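Local coordinates for uncharacterized protein (Bacteroides ovatus, PDB 4FXT) that is of unknown function but joins a transthyretin-like N-terminal domain to a C-terminal domain of the E-set clan, both typical of the DUF3823 family, at residues A14-E19 and F99-S104; F116-V121 and N153-D158; A179-K184 and C192-I197. All blocks are in the same frame, centred on the assembly; numbering follows the deposited sequence.

Overall arrangement
The three contacts follow one another along the chain: contact 1 bridges the two family domains, and contacts 2 and 3 adjoin it within the C-terminal one. Contact 1 joins the N-terminal domain, at the end of strand 7-16, to strand 98-108 of the C-terminal domain. Strand 98-108 pairs with strand 111-120 of contact 2, whose centre is about 13 Å from that of contact 1, and Arg101 and Asn119 link the two. Contact 3, centred about 10 Å from contact 1, belongs to the other sheet, with Val100 and Val103 packed against Val183 and Ser194. The domain interface is thus continuous with the core between the C-terminal sheets.

Contact 1 (A14-E19 and F99-S104); sequences AIYDGE and FVRNVS
Tyr16 turns the edge of its ring to the face of Phe99 in a T-shaped pair, with ring centroids 4.9 Å apart and planes inclined at 62°. Tyr16 CD2 does the touching: it stands over the middle of the Phe99 ring and comes within 3.6 Å of Phe99 CG. At the rim of the same ring Glu19 OE1 lies near the ring plane, 3.7 Å from Phe99 CZ. Arg101 closes the polar side. A bend at its chi3 (70°) brings the guanidinium past the edge of the Phe99 ring, NE near the ring plane and Phe99 CE2 under one guanidinium face, and points the NH1-NH2 end at Asp17. Both nitrogens bond one oxygen, Arg101 NH1 at 2.8 Å and NH2 at 3.0 Å from Asp17 OD2. NH2 meets the anti lone pair of OD2 whereas NH1 comes from above the carboxylate plane, with the two flat groups turned 54° against each other. Glu19 OE2, 4.0 Å from Arg101 NH1, makes a long salt bridge by charge alone, lying well out of the guanidinium plane. A water donates to Glu19 OE2 and to Asn102 OD1, 2.7 Å away, and accepts from Arg101 NH1. Arg101 NE is occupied by Asn119 OD1 of the adjacent strand, which helps fix the rotation of the guanidinium. Asp17 and Glu19 are presented by the type I' turn from Tyr16 to Glu19, the tight two-residue turn of a beta hairpin, here docked across the boundary between the two domains through an aromatic pair and a salt-bridge network.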
loop_
_atom_site.group_PDB
_atom_site.type_symbol
_atom_site.label_atom_id
_atom_site.label_comp_id
_atom_site.label_asym_id
_atom_site.label_seq_id
_atom_site.Cartn_x
_atom_site.Cartn_y
_atom_site.Cartn_z
ATOM N N ALA A 14 -6.658 5.860 0.976
ATOM C CA ALA A 14 -6.140 5.620 2.322
ATOM C C ALA A 14 -4.925 6.509 2.471
ATOM O O ALA A 14 -3.973 6.401 1.672
ATOM C CB ALA A 14 -5.835 4.150 2.527
ATOM N N ILE A 15 -5.011 7.491 3.367
ATOM C CA ILE A 15 -4.016 8.559 3.443
ATOM C C ILE A 15 -3.268 8.602 4.774
ATOM O O ILE A 15 -3.842 8.516 5.859
ATOM C CB ILE A 15 -4.761 9.922 3.223
ATOM C CG1 ILE A 15 -5.256 10.053 1.783
ATOM C CG2 ILE A 15 -3.926 11.143 3.584
ATOM C CD1 ILE A 15 -4.188 10.088 0.703
ATOM N N TYR A 16 -1.958 8.802 4.637
ATOM C CA TYR A 16 -1.005 9.042 5.713
ATOM C C TYR A 16 -0.074 10.119 5.274
ATOM O O TYR A 16 0.487 10.009 4.178
ATOM C CB TYR A 16 -0.229 7.799 6.156
ATOM C CG TYR A 16 0.828 8.132 7.188
ATOM C CD1 TYR A 16 0.485 8.360 8.515
ATOM C CD2 TYR A 16 2.166 8.281 6.827
ATOM C CE1 TYR A 16 1.449 8.693 9.468
ATOM C CE2 TYR A 16 3.136 8.629 7.765
ATOM C CZ TYR A 16 2.776 8.819 9.091
ATOM O OH TYR A 16 3.718 9.132 10.043
ATOM N N ASP A 17 0.112 11.147 6.141
ATOM C CA ASP A 17 0.977 12.296 5.901
ATOM C C ASP A 17 0.743 12.762 4.446
ATOM O O ASP A 17 1.695 12.849 3.654
ATOM C CB ASP A 17 2.472 11.950 6.208
ATOM C CG ASP A 17 3.482 13.115 6.200
ATOM O OD1 ASP A 17 3.058 14.288 6.033
ATOM O OD2 ASP A 17 4.679 12.858 6.411
ATOM N N GLY A 18 -0.544 12.928 4.105
ATOM C CA GLY A 18 -1.027 13.404 2.810
ATOM C C GLY A 18 -0.691 12.597 1.577
ATOM O O GLY A 18 -0.822 13.097 0.455
ATOM N N GLU A 19 -0.236 11.359 1.770
ATOM C CA GLU A 19 0.154 10.441 0.694
ATOM C C GLU A 19 -0.709 9.199 0.691
ATOM O O GLU A 19 -1.094 8.706 1.773
ATOM C CB GLU A 19 1.634 10.019 0.840
ATOM C CG GLU A 19 2.650 11.129 0.696
ATOM C CD GLU A 19 4.102 10.688 0.632
ATOM O OE1 GLU A 19 4.381 9.578 0.119
ATOM O OE2 GLU A 19 4.970 11.511 0.999
ATOM N N PHE A 99 5.861 3.087 7.502
ATOM C CA PHE A 99 5.505 3.750 6.250
ATOM C C PHE A 99 6.730 3.849 5.332
ATOM O O PHE A 99 7.840 4.107 5.808
ATOM C CB PHE A 99 4.903 5.136 6.536
ATOM C CG PHE A 99 4.492 5.948 5.323
ATOM C CD1 PHE A 99 3.413 5.552 4.526
ATOM C CD2 PHE A 99 5.130 7.136 5.019
ATOM C CE1 PHE A 99 3.025 6.304 3.407
ATOM C CE2 PHE A 99 4.727 7.903 3.918
ATOM C CZ PHE A 99 3.675 7.486 3.120
ATOM N N VAL A 100 6.525 3.594 4.023
ATOM C CA VAL A 100 7.598 3.679 3.020
ATOM C C VAL A 100 7.415 4.956 2.195
ATOM O O VAL A 100 6.365 5.105 1.558
ATOM C CB VAL A 100 7.676 2.427 2.086
ATOM C CG1 VAL A 100 8.996 2.431 1.305
ATOM C CG2 VAL A 100 7.566 1.129 2.882
ATOM N N ARG A 101 8.412 5.864 2.206
ATOM C CA ARG A 101 8.351 7.080 1.333
ATOM C C ARG A 101 9.667 7.347 0.552
ATOM O O ARG A 101 10.712 6.715 0.769
ATOM C CB ARG A 101 8.022 8.366 2.120
ATOM C CG ARG A 101 9.190 8.935 2.947
ATOM C CD ARG A 101 8.729 10.147 3.709
ATOM N NE ARG A 101 7.795 9.793 4.781
ATOM C CZ ARG A 101 6.823 10.584 5.222
ATOM N NH1 ARG A 101 6.580 11.752 4.624
ATOM N NH2 ARG A 101 6.051 10.195 6.233
ATOM N N ASN A 102 9.581 8.337 -0.353
ATOM C CA ASN A 102 10.664 8.897 -1.177
ATOM C C ASN A 102 11.439 7.747 -1.846
ATOM O O ASN A 102 12.661 7.611 -1.719
ATOM C CB ASN A 102 11.550 9.766 -0.306
ATOM C CG ASN A 102 10.783 10.787 0.561
ATOM O OD1 ASN A 102 9.565 11.018 0.422
ATOM N ND2 ASN A 102 11.455 11.336 1.574
ATOM N N VAL A 103 10.681 6.937 -2.591
ATOM C CA VAL A 103 11.143 5.724 -3.249
ATOM C C VAL A 103 11.457 6.000 -4.724
ATOM O O VAL A 103 10.653 6.581 -5.429
ATOM C CB VAL A 103 10.071 4.621 -3.095
ATOM C CG1 VAL A 103 10.496 3.346 -3.792
ATOM C CG2 VAL A 103 9.800 4.350 -1.618
ATOM N N SER A 104 12.643 5.579 -5.166
ATOM C CA SER A 104 13.149 5.728 -6.522
ATOM C C SER A 104 13.921 4.488 -6.926
ATOM O O SER A 104 14.511 3.826 -6.078
ATOM C CB SER A 104 14.022 6.967 -6.656
ATOM O OG SER A 104 15.073 6.935 -5.710
HETATM O O HOH W 1 7.382 12.123 1.495
#

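Contact 2 (F116-V121 and N153-D158); sequences FTINKV and NTVSLD
The loop between strands 147-150 and 160-166 crosses the end of strand 111-120 at the side of the E-set-clan domain, with residues 155-158 running at 82° to residues 116-120. No ladder forms; the single backbone hydrogen bond between them uses one strand carbonyl. Asp158 N donates to Ile118 O at 2.8 Å, a fairly straight bond (163° at the hydrogen), and the neighbouring Leu157 CA leans on the same oxygen in a weaker CA-H...O contact of 3.3 Å. The second grip is between side chains. Asn119 ND2 donates to Asp158 OD1 at 3.0 Å, the oxygen lying close to the amide plane while the amide nitrogen stands above the carboxylate plane. Asn119 CB leads away from the loop, but with CG beside the backbone N (chi1 -56°) the amide swings back to reach the aspartate. The other end of that amide, Asn119 OD1, accepts from Arg101 NE, so both ends are engaged; the pull of the arginine would probably sharpen the donor power of ND2 toward the carboxylate. Apolar contacts continue along the loop away from these bonds, where Val155 CG1 touches Ile118 CD1 at 4.0 Å and sits at the edge of the Phe116 ring, 4.2 Å from CE2. Closer to the bonds, Leu157 CD2 rests on Lys120 CB at 3.6 Å, whereas the extended lysine chain carries its ammonium away. Beneath the loop, Val130 of strand 127-135 touches both Ile118 and Val155, while strand 111-120 is flanked by strand 98-108, paired through Phe99 and Arg101, and by strand 160-166, paired through Asn161.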
loop_
_atom_site.group_PDB
_atom_site.type_symbol
_atom_site.label_atom_id
_atom_site.label_comp_id
_atom_site.label_asym_id
_atom_site.label_seq_id
_atom_site.Cartn_x
_atom_site.Cartn_y
_atom_site.Cartn_z
ATOM N N PHE A 116 15.099 4.308 -0.764
ATOM C CA PHE A 116 13.861 4.401 -0.005
ATOM C C PHE A 116 14.092 4.842 1.445
ATOM O O PHE A 116 15.168 4.634 2.013
ATOM C CB PHE A 116 13.163 3.015 -0.008
ATOM C CG PHE A 116 14.058 1.894 0.452
ATOM C CD1 PHE A 116 14.919 1.257 -0.442
ATOM C CD2 PHE A 116 14.085 1.504 1.788
ATOM C CE1 PHE A 116 15.789 0.245 -0.002
ATOM C CE2 PHE A 116 14.933 0.473 2.219
ATOM C CZ PHE A 116 15.770 -0.156 1.320
ATOM N N THR A 117 13.039 5.391 2.049
ATOM C CA THR A 117 13.016 5.823 3.435
ATOM C C THR A 117 11.888 5.081 4.139
ATOM O O THR A 117 10.833 4.814 3.535
ATOM C CB THR A 117 12.865 7.341 3.477
ATOM O OG1 THR A 117 13.877 7.923 2.640
ATOM C CG2 THR A 117 12.925 7.905 4.905
ATOM N N ILE A 118 12.121 4.710 5.409
ATOM C CA ILE A 118 11.162 3.940 6.235
ATOM C C ILE A 118 10.971 4.640 7.547
ATOM O O ILE A 118 11.949 5.006 8.207
ATOM C CB ILE A 118 11.610 2.469 6.451
ATOM C CG1 ILE A 118 11.812 1.749 5.078
ATOM C CG2 ILE A 118 10.625 1.710 7.351
ATOM C CD1 ILE A 118 12.408 0.374 5.147
ATOM N N ASN A 119 9.702 4.823 7.939
ATOM C CA ASN A 119 9.331 5.455 9.213
ATOM C C ASN A 119 8.625 4.477 10.128
ATOM O O ASN A 119 7.829 3.673 9.647
ATOM C CB ASN A 119 8.419 6.656 8.956
ATOM C CG ASN A 119 8.980 7.728 8.024
ATOM O OD1 ASN A 119 8.322 8.137 7.035
ATOM N ND2 ASN A 119 10.223 8.165 8.266
ATOM N N LYS A 120 8.916 4.517 11.429
ATOM C CA LYS A 120 8.183 3.715 12.413
ATOM C C LYS A 120 7.142 4.656 12.975
ATOM O O LYS A 120 7.501 5.597 13.704
ATOM C CB LYS A 120 9.107 3.080 13.462
ATOM C CG LYS A 120 8.403 2.210 14.510
ATOM C CD LYS A 120 9.422 1.639 15.479
ATOM C CE LYS A 120 8.785 0.911 16.599
ATOM N NZ LYS A 120 9.807 0.291 17.477
ATOM N N VAL A 121 5.882 4.513 12.506
ATOM C CA VAL A 121 4.776 5.419 12.851
ATOM C C VAL A 121 4.139 4.978 14.208
ATOM O O VAL A 121 3.891 5.842 15.049
ATOM C CB VAL A 121 3.750 5.444 11.696
ATOM C CG1 VAL A 121 2.597 6.403 11.983
ATOM C CG2 VAL A 121 4.428 5.807 10.376
ATOM N N ASN A 153 15.260 -7.053 9.344
ATOM C CA ASN A 153 14.430 -6.168 10.121
ATOM C C ASN A 153 15.220 -5.172 10.938
ATOM O O ASN A 153 14.753 -4.800 12.019
ATOM C CB ASN A 153 13.605 -7.032 11.060
ATOM C CG ASN A 153 14.363 -7.826 12.123
ATOM O OD1 ASN A 153 15.599 -7.951 12.132
ATOM N ND2 ASN A 153 13.619 -8.355 13.079
ATOM N N THR A 154 16.426 -4.753 10.467
ATOM C CA THR A 154 17.276 -3.781 11.181
ATOM C C THR A 154 17.639 -2.628 10.225
ATOM O O THR A 154 18.659 -1.959 10.402
ATOM C CB THR A 154 18.536 -4.443 11.773
ATOM O OG1 THR A 154 19.329 -4.975 10.707
ATOM C CG2 THR A 154 18.224 -5.512 12.833
ATOM N N VAL A 155 16.789 -2.383 9.221
ATOM C CA VAL A 155 16.997 -1.273 8.289
ATOM C C VAL A 155 16.852 0.046 9.084
ATOM O O VAL A 155 15.900 0.184 9.845
ATOM C CB VAL A 155 16.031 -1.348 7.072
ATOM C CG1 VAL A 155 16.222 -0.160 6.129
ATOM C CG2 VAL A 155 16.201 -2.666 6.317
ATOM N N SER A 156 17.820 0.986 8.938
ATOM C CA SER A 156 17.762 2.283 9.613
ATOM C C SER A 156 16.489 3.068 9.175
ATOM O O SER A 156 15.957 2.915 8.059
ATOM C CB SER A 156 19.021 3.093 9.352
ATOM O OG SER A 156 19.288 3.284 7.982
ATOM N N LEU A 157 15.969 3.836 10.119
ATOM C CA LEU A 157 14.743 4.607 9.999
ATOM C C LEU A 157 14.986 6.080 9.708
ATOM O O LEU A 157 16.084 6.603 9.948
ATOM C CB LEU A 157 13.996 4.486 11.331
ATOM C CG LEU A 157 13.019 3.330 11.535
ATOM C CD1 LEU A 157 13.465 2.018 10.896
ATOM C CD2 LEU A 157 12.725 3.155 12.999
ATOM N N ASP A 158 13.930 6.753 9.199
ATOM C CA ASP A 158 13.827 8.198 8.924
ATOM C C ASP A 158 15.067 8.729 8.120
ATOM O O ASP A 158 15.540 9.854 8.353
ATOM C CB ASP A 158 13.680 8.975 10.255
ATOM C CG ASP A 158 12.594 8.522 11.216
ATOM O OD1 ASP A 158 11.714 7.736 10.804
ATOM O OD2 ASP A 158 12.620 8.959 12.381
#

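Contact 3 (A179-K184 and C192-I197); sequences ARVGVK and CYSQSI
Arg180 lays its guanidinium almost flat on the Tyr193 ring, centres 4.4 Å apart and planes 17° from parallel, while its NE donates to Ser194 O at 2.8 Å. The stack is offset: Tyr193 CB lies over one face of the guanidinium and Arg180 NH1 over the rim of the ring. The extended run from CG to NE carries the arginine alongside Ser194, where the strand register slips. The tight part of the antiparallel hairpin of strands 176-185 and 192-200 is at Gly182-Val183 and Cys192-Tyr193. Val183 and Cys192 exchange two backbone bonds, and Tyr193 CD2 lies 3.7 Å from Gly182 CA, the ring covering the position where glycine has no side chain. The register then slips by one residue. Ser194 N still donates to Val181 O at 2.8 Å, but Val181 N is met by a side chain: Ser194 OG, also at 2.8 Å, accepts in a nearly straight bond (171°). Beyond the break Gln195 marks the loose side, partly exposed and pointing away from strand 176-185. Ser196 CB rests on Arg180 CD at 3.9 Å while its OG bonds Ile138 O. Regular pairing resumes at Ala179 and Ile197, where Ala179 N donates to Ile197 O at 2.9 Å. The buried guanidinium also donates to Val23 O from NH2 and to Thr140 O from NH1, while Tyr193 OH is held by Glu142 N. Its charge is probably stabilised by the carbonyl dipoles and by a cation-pi interaction with the Tyr193 ring, and the bond to Val23 ties this hairpin to the N-terminal domain.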
loop_
_atom_site.group_PDB
_atom_site.type_symbol
_atom_site.label_atom_id
_atom_site.label_comp_id
_atom_site.label_asym_id
_atom_site.label_seq_id
_atom_site.Cartn_x
_atom_site.Cartn_y
_atom_site.Cartn_z
ATOM N N ALA A 179 8.773 -2.119 -10.052
ATOM C CA ALA A 179 9.561 -2.293 -8.841
ATOM C C ALA A 179 8.833 -1.724 -7.674
ATOM O O ALA A 179 8.076 -0.761 -7.842
ATOM C CB ALA A 179 10.911 -1.634 -8.995
ATOM N N ARG A 180 9.042 -2.310 -6.487
ATOM C CA ARG A 180 8.318 -1.874 -5.294
ATOM C C ARG A 180 9.035 -2.275 -4.000
ATOM O O ARG A 180 9.693 -3.313 -3.953
ATOM C CB ARG A 180 6.920 -2.527 -5.330
ATOM C CG ARG A 180 5.845 -1.703 -4.706
ATOM C CD ARG A 180 4.517 -2.370 -4.890
ATOM N NE ARG A 180 3.454 -1.552 -4.314
ATOM C CZ ARG A 180 2.245 -2.002 -4.012
ATOM N NH1 ARG A 180 1.947 -3.285 -4.178
ATOM N NH2 ARG A 180 1.344 -1.188 -3.478
ATOM N N VAL A 181 8.862 -1.478 -2.947
ATOM C CA VAL A 181 9.476 -1.709 -1.633
ATOM C C VAL A 181 8.354 -1.965 -0.633
ATOM O O VAL A 181 7.378 -1.213 -0.629
ATOM C CB VAL A 181 10.405 -0.536 -1.183
ATOM C CG1 VAL A 181 11.071 -0.835 0.143
ATOM C CG2 VAL A 181 11.456 -0.206 -2.229
ATOM N N GLY A 182 8.493 -3.017 0.185
ATOM C CA GLY A 182 7.506 -3.394 1.192
ATOM C C GLY A 182 8.104 -3.544 2.564
ATOM O O GLY A 182 9.196 -4.076 2.685
ATOM N N VAL A 183 7.424 -3.095 3.611
ATOM C CA VAL A 183 7.908 -3.311 4.994
ATOM C C VAL A 183 6.781 -4.009 5.773
ATOM O O VAL A 183 5.648 -3.529 5.741
ATOM C CB VAL A 183 8.432 -2.028 5.734
ATOM C CG1 VAL A 183 7.423 -0.893 5.685
ATOM C CG2 VAL A 183 8.823 -2.314 7.174
ATOM N N LYS A 184 7.095 -5.149 6.444
ATOM C CA LYS A 184 6.126 -5.894 7.259
ATOM C C LYS A 184 6.428 -5.768 8.748
ATOM O O LYS A 184 7.584 -5.920 9.159
ATOM C CB LYS A 184 6.088 -7.368 6.885
ATOM C CG LYS A 184 4.887 -8.023 7.545
ATOM C CD LYS A 184 4.798 -9.491 7.349
ATOM C CE LYS A 184 3.596 -10.022 8.052
ATOM N NZ LYS A 184 3.650 -9.804 9.496
ATOM N N CYS A 192 3.299 -3.166 4.085
ATOM C CA CYS A 192 2.974 -1.838 3.640
ATOM C C CYS A 192 3.959 -1.492 2.552
ATOM O O CYS A 192 5.161 -1.701 2.731
ATOM C CB CYS A 192 2.966 -0.819 4.769
ATOM S SG CYS A 192 2.635 0.875 4.197
ATOM N N TYR A 193 3.467 -1.020 1.411
ATOM C CA TYR A 193 4.321 -0.807 0.262
ATOM C C TYR A 193 4.401 0.618 -0.221
ATOM O O TYR A 193 3.553 1.477 0.044
ATOM C CB TYR A 193 3.784 -1.636 -0.926
ATOM C CG TYR A 193 3.669 -3.132 -0.713
ATOM C CD1 TYR A 193 2.520 -3.690 -0.149
ATOM C CD2 TYR A 193 4.663 -3.997 -1.161
ATOM C CE1 TYR A 193 2.397 -5.065 0.023
ATOM C CE2 TYR A 193 4.549 -5.375 -0.998
ATOM C CZ TYR A 193 3.409 -5.905 -0.423
ATOM O OH TYR A 193 3.314 -7.269 -0.300
ATOM N N SER A 194 5.437 0.825 -1.028
ATOM C CA SER A 194 5.696 2.005 -1.826
ATOM C C SER A 194 4.796 1.949 -3.014
ATOM O O SER A 194 4.108 0.937 -3.212
ATOM C CB SER A 194 7.164 2.034 -2.226
ATOM O OG SER A 194 7.398 0.955 -3.117
ATOM N N GLN A 195 4.871 2.942 -3.889
ATOM C CA GLN A 195 4.095 2.847 -5.100
ATOM C C GLN A 195 4.788 1.863 -6.056
ATOM O O GLN A 195 6.009 1.681 -5.946
ATOM C CB GLN A 195 3.890 4.235 -5.725
ATOM C CG GLN A 195 2.823 5.067 -4.978
ATOM C CD GLN A 195 1.399 4.463 -4.965
ATOM O OE1 GLN A 195 0.859 4.028 -6.011
ATOM N NE2 GLN A 195 0.739 4.474 -3.787
ATOM N N SER A 196 3.991 1.147 -6.912
ATOM C CA SER A 196 4.559 0.261 -7.934
ATOM C C SER A 196 5.035 1.149 -9.071
ATOM O O SER A 196 4.214 1.822 -9.668
ATOM C CB SER A 196 3.562 -0.783 -8.378
ATOM O OG SER A 196 4.132 -1.622 -9.369
ATOM N N ILE A 197 6.364 1.256 -9.244
ATOM C CA ILE A 197 7.021 2.169 -10.170
ATOM C C ILE A 197 7.612 1.425 -11.355
ATOM O O ILE A 197 8.392 0.480 -11.189
ATOM C CB ILE A 197 8.135 2.949 -9.399
ATOM C CG1 ILE A 197 7.502 3.738 -8.222
ATOM C CG2 ILE A 197 8.941 3.861 -10.353
ATOM C CD1 ILE A 197 8.458 4.424 -7.362
#